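Possible prolidase (Bifidobacterium longum NCC2705, PDB 2P9B) is a putative amidohydrolase, possibly a prolidase, that probably hydrolyses carbon-nitrogen bonds, its substrate not established. Local coordinates at residues Ala178-Ser181 and Glu185-Arg188; Ser162-Ala167 and Ala192-Ala197. One frame throughout, in Å; residues are numbered along the deposited sequence.

Contact 1: Ala178-Ser181 and Glu185-Arg188; sequences ALTS and EEAR
The carboxylate of E186, in the first turn of helix 184-196, reaches back to the loop before it and is gripped by T180 and S181; these bonds are the tight part of the contact. With CG anti to the backbone N (chi1 172°) and the chain extended beyond it, the group presents both oxygens to two consecutive amides. T180 N meets OE2 of E186 on its syn side at 3.0 Å, and S181 N meets OE1 of E186, also syn, at 2.8 Å; they come in tilted from the carboxylate plane, by 24° and 29°. The hydroxyl completes the hold from above that plane: S181 OG donates to OE1 of E186 at 2.7 Å, from the same face as the S181 amide. These donors probably stabilise the charged form of the glutamate. S181 OG also bonds to T183 OG1, which in turn bonds to E186 N.

L179 and A187 form the buried apolar side. L179 CD2 rests 4.0 Å from A187 CA, and A187 packs onward against I232 of helix 226-238. The T180 side is looser and exposed, and a water does the joining there: it donates to A178 O and to E186 OE2, and accepts from T180 OG1 at 2.7 Å. Amides and a hydroxyl converging on a glutamate thus tie down the turn leading into an outer helix of the TIM-barrel amidohydrolase fold.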
ATOM      1  N   ALA A 178     -12.240   2.246  20.364  1.00 20.61           N
ATOM      2  CA  ALA A 178     -11.485   2.160  21.601  1.00 21.03           C
ATOM      3  C   ALA A 178     -11.663   0.867  22.381  1.00 20.77           C
ATOM      4  O   ALA A 178     -12.782   0.464  22.699  1.00 21.64           O
ATOM      5  CB  ALA A 178     -11.833   3.352  22.492  1.00 21.65           C
ATOM      6  N   LEU A 179     -10.541   0.221  22.678  1.00 19.70           N
ATOM      7  CA  LEU A 179     -10.535  -1.001  23.464  1.00 19.26           C
ATOM      8  C   LEU A 179     -10.011  -0.540  24.820  1.00 21.13           C
ATOM      9  O   LEU A 179      -8.833  -0.203  24.959  1.00 19.98           O
ATOM     10  CB  LEU A 179      -9.597  -2.040  22.842  1.00 19.83           C
ATOM     11  CG  LEU A 179      -9.955  -2.477  21.418  1.00 19.37           C
ATOM     12  CD1 LEU A 179      -8.958  -3.523  20.933  1.00 18.62           C
ATOM     13  CD2 LEU A 179     -11.368  -3.039  21.397  1.00 17.62           C
ATOM     14  N   THR A 180     -10.892  -0.513  25.814  1.00 21.69           N
ATOM     15  CA  THR A 180     -10.520  -0.036  27.138  1.00 24.43           C
ATOM     16  C   THR A 180     -10.556  -1.071  28.254  1.00 25.64           C
ATOM     17  O   THR A 180     -10.025  -0.822  29.336  1.00 26.46           O
ATOM     18  CB  THR A 180     -11.431   1.119  27.560  1.00 24.01           C
ATOM     19  OG1 THR A 180     -12.782   0.645  27.637  1.00 24.91           O
ATOM     20  CG2 THR A 180     -11.351   2.259  26.553  1.00 25.46           C
ATOM     21  N   SER A 181     -11.177  -2.219  28.007  1.00 26.22           N
ATOM     22  CA  SER A 181     -11.273  -3.251  29.037  1.00 27.42           C
ATOM     23  C   SER A 181     -10.083  -4.200  29.041  1.00 27.85           C
ATOM     24  O   SER A 181      -9.781  -4.817  30.063  1.00 27.71           O
ATOM     25  CB  SER A 181     -12.561  -4.054  28.866  1.00 27.57           C
ATOM     26  OG  SER A 181     -12.471  -4.925  27.753  1.00 27.48           O
ATOM     27  N   GLU A 185     -12.780 -10.599  24.779  1.00 23.51           N
ATOM     28  CA  GLU A 185     -14.191 -10.480  24.413  1.00 24.08           C
ATOM     29  C   GLU A 185     -14.529  -9.106  23.853  1.00 21.76           C
ATOM     30  O   GLU A 185     -15.292  -8.994  22.894  1.00 22.42           O
ATOM     31  CB  GLU A 185     -15.096 -10.774  25.616  1.00 27.51           C
ATOM     32  CG  GLU A 185     -14.919 -12.158  26.206  1.00 34.22           C
ATOM     33  CD  GLU A 185     -13.726 -12.252  27.138  1.00 36.21           C
ATOM     34  OE1 GLU A 185     -13.416 -13.373  27.595  1.00 40.07           O
ATOM     35  OE2 GLU A 185     -13.106 -11.208  27.423  1.00 38.25           O
ATOM     36  N   GLU A 186     -13.976  -8.059  24.456  1.00 20.76           N
ATOM     37  CA  GLU A 186     -14.236  -6.707  23.982  1.00 19.77           C
ATOM     38  C   GLU A 186     -13.660  -6.549  22.578  1.00 18.99           C
ATOM     39  O   GLU A 186     -14.300  -5.983  21.699  1.00 17.72           O
ATOM     40  CB  GLU A 186     -13.604  -5.669  24.916  1.00 20.52           C
ATOM     41  CG  GLU A 186     -13.670  -4.247  24.370  1.00 21.89           C
ATOM     42  CD  GLU A 186     -12.863  -3.247  25.184  1.00 22.37           C
ATOM     43  OE1 GLU A 186     -11.724  -3.572  25.573  1.00 23.12           O
ATOM     44  OE2 GLU A 186     -13.363  -2.128  25.418  1.00 23.37           O
ATOM     45  N   ALA A 187     -12.447  -7.059  22.382  1.00 18.31           N
ATOM     46  CA  ALA A 187     -11.777  -6.974  21.090  1.00 17.47           C
ATOM     47  C   ALA A 187     -12.538  -7.724  19.996  1.00 17.19           C
ATOM     48  O   ALA A 187     -12.660  -7.238  18.873  1.00 17.20           O
ATOM     49  CB  ALA A 187     -10.353  -7.522  21.200  1.00 17.22           C
ATOM     50  N   ARG A 188     -13.034  -8.913  20.321  1.00 17.66           N
ATOM     51  CA  ARG A 188     -13.770  -9.712  19.346  1.00 19.27           C
ATOM     52  C   ARG A 188     -15.068  -9.017  18.959  1.00 19.91           C
ATOM     53  O   ARG A 188     -15.481  -9.039  17.798  1.00 20.09           O
ATOM     54  CB  ARG A 188     -14.076 -11.106  19.907  1.00 20.59           C
ATOM     55  CG  ARG A 188     -14.623 -12.084  18.868  1.00 22.13           C
ATOM     56  CD  ARG A 188     -14.903 -13.458  19.472  1.00 25.39           C
ATOM     57  NE  ARG A 188     -13.687 -14.190  19.826  1.00 27.20           N
ATOM     58  CZ  ARG A 188     -12.920 -14.849  18.957  1.00 28.77           C
ATOM     59  NH1 ARG A 188     -13.234 -14.879  17.668  1.00 27.35           N
ATOM     60  NH2 ARG A 188     -11.839 -15.490  19.385  1.00 29.50           N
TER
HETATM   61  O   HOH W   1     -13.894   0.851  25.173  1.00 31.45           O

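Contact 2: Ser162-Ala167 and Ala192-Ala197; sequences SGPLMA and AQNLKA
N194 reaches out from near the C-terminal end of helix 184-196 to P164, joining an outer helix of the TIM-barrel amidohydrolase fold to the loop that follows strand 158-160. The contact is buried and rests on this one asparagine.

Its hydrogen bonding comes first. N194 ND2 donates to P164 O at 3.1 Å, with an N-H...O angle of 162°. The acceptor lies almost in the plane of the asparagine amide, and the donor in turn lies in the carbonyl plane of P164. N194 OD1 is hydrogen-bonded to the hydroxyl of Y140, so the amide has a partner at its nitrogen and at its oxygen, in a buried setting. A chi1 of -96°, away from the usual staggered positions, is consistent with the amide being turned to serve two fixed partners.

Van der Waals contact supplements the polar one. N194 OD1 lies 3.6 Å from P164 CD and 3.8 Å from P164 CG, at one side of the proline ring, while I177 touches both P164 and N194, and Y140 also packs on P164. An alanine here would remove the amide, and is likely to leave P164 O and the Y140 hydroxyl without their mates and a gap beside the proline ring.

Backbone shape accounts for the remainder. G163 has a positive phi of 72°, and a side chain at this position would be crowded by P164 CD. Just before it, the loop is fastened to the end of strand 129-134 and the loop that follows it: S162 N bonds to T134 OG1 and G163 N to D137 OD2, while S162 OG bonds to G136 N and donates to G163 O at 2.8 Å, on a lone pair in the carbonyl plane.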
ATOM      1  N   SER A 162     -10.558  -0.537   5.822  1.00 10.19           N
ATOM      2  CA  SER A 162     -10.415  -1.055   7.174  1.00  9.94           C
ATOM      3  C   SER A 162     -11.453  -0.561   8.168  1.00 10.96           C
ATOM      4  O   SER A 162     -11.620  -1.158   9.231  1.00 12.24           O
ATOM      5  CB  SER A 162      -9.049  -0.657   7.720  1.00 10.48           C
ATOM      6  OG  SER A 162      -9.024   0.748   7.940  1.00 13.05           O
ATOM      7  N   GLY A 163     -12.146   0.522   7.840  1.00 11.44           N
ATOM      8  CA  GLY A 163     -13.075   1.075   8.810  1.00 11.73           C
ATOM      9  C   GLY A 163     -12.178   1.691   9.876  1.00 13.50           C
ATOM     10  O   GLY A 163     -10.974   1.837   9.645  1.00 12.32           O
ATOM     11  N   PRO A 164     -12.708   2.072  11.046  1.00 13.27           N
ATOM     12  CA  PRO A 164     -11.815   2.661  12.053  1.00 13.71           C
ATOM     13  C   PRO A 164     -10.813   1.659  12.616  1.00 13.62           C
ATOM     14  O   PRO A 164     -11.114   0.475  12.748  1.00 13.68           O
ATOM     15  CB  PRO A 164     -12.782   3.187  13.118  1.00 16.78           C
ATOM     16  CG  PRO A 164     -14.023   2.367  12.917  1.00 18.56           C
ATOM     17  CD  PRO A 164     -14.120   2.215  11.432  1.00 15.05           C
ATOM     18  N   LEU A 165      -9.613   2.122  12.941  1.00 14.72           N
ATOM     19  CA  LEU A 165      -8.628   1.199  13.485  1.00 15.33           C
ATOM     20  C   LEU A 165      -8.992   0.905  14.931  1.00 15.18           C
ATOM     21  O   LEU A 165      -9.734   1.660  15.560  1.00 16.17           O
ATOM     22  CB  LEU A 165      -7.212   1.776  13.380  1.00 18.25           C
ATOM     23  CG  LEU A 165      -6.822   3.019  14.177  1.00 18.59           C
ATOM     24  CD1 LEU A 165      -6.552   2.655  15.629  1.00 19.07           C
ATOM     25  CD2 LEU A 165      -5.572   3.621  13.552  1.00 21.43           C
HETATM   26  N   MSE A 166      -8.483  -0.206  15.446  1.00 15.94           N
HETATM   27  CA  MSE A 166      -8.759  -0.596  16.820  1.00 17.54           C
HETATM   28  C   MSE A 166      -7.527  -0.363  17.670  1.00 16.86           C
HETATM   29  O   MSE A 166      -6.418  -0.728  17.282  1.00 15.36           O
HETATM   30  CB  MSE A 166      -9.148  -2.068  16.873  1.00 23.89           C
HETATM   31  CG  MSE A 166     -10.285  -2.412  15.928  1.00 32.79           C
HETATM   32 SE   MSE A 166     -10.592  -4.296  15.786  1.00 33.27          SE
HETATM   33  CE  MSE A 166     -11.280  -4.574  17.605  1.00 35.96           C
ATOM     34  N   ALA A 167      -7.720   0.249  18.832  1.00 15.90           N
ATOM     35  CA  ALA A 167      -6.588   0.525  19.701  1.00 17.41           C
ATOM     36  C   ALA A 167      -7.009   1.008  21.070  1.00 18.66           C
ATOM     37  O   ALA A 167      -8.171   1.337  21.305  1.00 17.85           O
ATOM     38  CB  ALA A 167      -5.694   1.570  19.061  1.00 19.92           C
ATOM     39  N   ALA A 192     -16.096  -7.513  15.203  1.00 15.18           N
ATOM     40  CA  ALA A 192     -17.357  -7.964  14.619  1.00 15.44           C
ATOM     41  C   ALA A 192     -18.150  -6.762  14.108  1.00 15.06           C
ATOM     42  O   ALA A 192     -18.823  -6.838  13.074  1.00 15.21           O
ATOM     43  CB  ALA A 192     -18.175  -8.725  15.651  1.00 16.36           C
ATOM     44  N   GLN A 193     -18.071  -5.657  14.843  1.00 16.01           N
ATOM     45  CA  GLN A 193     -18.770  -4.435  14.459  1.00 17.08           C
ATOM     46  C   GLN A 193     -18.237  -3.952  13.115  1.00 15.93           C
ATOM     47  O   GLN A 193     -19.006  -3.540  12.248  1.00 14.72           O
ATOM     48  CB  GLN A 193     -18.574  -3.349  15.524  1.00 20.30           C
ATOM     49  CG  GLN A 193     -19.067  -3.767  16.905  1.00 25.96           C
ATOM     50  CD  GLN A 193     -18.952  -2.665  17.949  1.00 30.42           C
ATOM     51  OE1 GLN A 193     -17.885  -2.085  18.146  1.00 32.73           O
ATOM     52  NE2 GLN A 193     -20.057  -2.381  18.631  1.00 32.66           N
ATOM     53  N   ASN A 194     -16.920  -4.005  12.944  1.00 15.09           N
ATOM     54  CA  ASN A 194     -16.315  -3.580  11.692  1.00 14.48           C
ATOM     55  C   ASN A 194     -16.709  -4.509  10.556  1.00 12.82           C
ATOM     56  O   ASN A 194     -17.061  -4.054   9.475  1.00 13.27           O
ATOM     57  CB  ASN A 194     -14.791  -3.539  11.811  1.00 15.32           C
ATOM     58  CG  ASN A 194     -14.271  -2.152  12.129  1.00 17.72           C
ATOM     59  OD1 ASN A 194     -15.045  -1.209  12.280  1.00 20.33           O
ATOM     60  ND2 ASN A 194     -12.952  -2.021  12.225  1.00 16.50           N
ATOM     61  N   LEU A 195     -16.652  -5.811  10.806  1.00 12.52           N
ATOM     62  CA  LEU A 195     -17.013  -6.791   9.788  1.00 11.61           C
ATOM     63  C   LEU A 195     -18.474  -6.618   9.373  1.00 12.01           C
ATOM     64  O   LEU A 195     -18.798  -6.624   8.182  1.00 13.22           O
ATOM     65  CB  LEU A 195     -16.773  -8.208  10.321  1.00 12.59           C
ATOM     66  CG  LEU A 195     -15.307  -8.563  10.598  1.00 13.17           C
ATOM     67  CD1 LEU A 195     -15.219  -9.885  11.346  1.00 14.09           C
ATOM     68  CD2 LEU A 195     -14.549  -8.641   9.279  1.00 15.13           C
ATOM     69  N   LYS A 196     -19.355  -6.462  10.356  1.00 12.20           N
ATOM     70  CA  LYS A 196     -20.775  -6.278  10.080  1.00 13.69           C
ATOM     71  C   LYS A 196     -20.986  -5.032   9.217  1.00 13.37           C
ATOM     72  O   LYS A 196     -21.880  -4.994   8.369  1.00 13.42           O
ATOM     73  CB  LYS A 196     -21.553  -6.156  11.399  1.00 13.84           C
ATOM     74  CG  LYS A 196     -23.055  -5.896  11.237  1.00 15.02           C
ATOM     75  CD  LYS A 196     -23.737  -6.974  10.395  1.00 17.95           C
ATOM     76  CE  LYS A 196     -25.199  -6.614  10.134  1.00 19.55           C
ATOM     77  NZ  LYS A 196     -25.794  -7.404   9.025  1.00 18.32           N
ATOM     78  N   ALA A 197     -20.144  -4.022   9.431  1.00 13.08           N
ATOM     79  CA  ALA A 197     -20.228  -2.772   8.685  1.00 14.10           C
ATOM     80  C   ALA A 197     -19.714  -2.892   7.254  1.00 14.59           C
ATOM     81  O   ALA A 197     -19.872  -1.966   6.455  1.00 17.59           O
ATOM     82  CB  ALA A 197     -19.472  -1.677   9.418  1.00 14.65           C
TER

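In the fold
Both contacts secure helix 184-196, contact 1 near its N-terminal end and contact 2 near the other. Contact 1 is only partly buried, its centre about 27 Å from the centre of the chain, and depends on a charged carboxylate, loop amides and a water. Contact 2 is buried, its centre about 19 Å from the centre of the chain, and uses a neutral amide whose oxygen and nitrogen both find protein partners. The centres of contact 1 and contact 2 are about 12 Å apart. The segments 162-167 and 178-181 meet where L179 N approaches A167 O at 3.0 Å, probably a hydrogen bond, and CE of the selenomethionine M166, in segment 162-167, packs against L179 CD2.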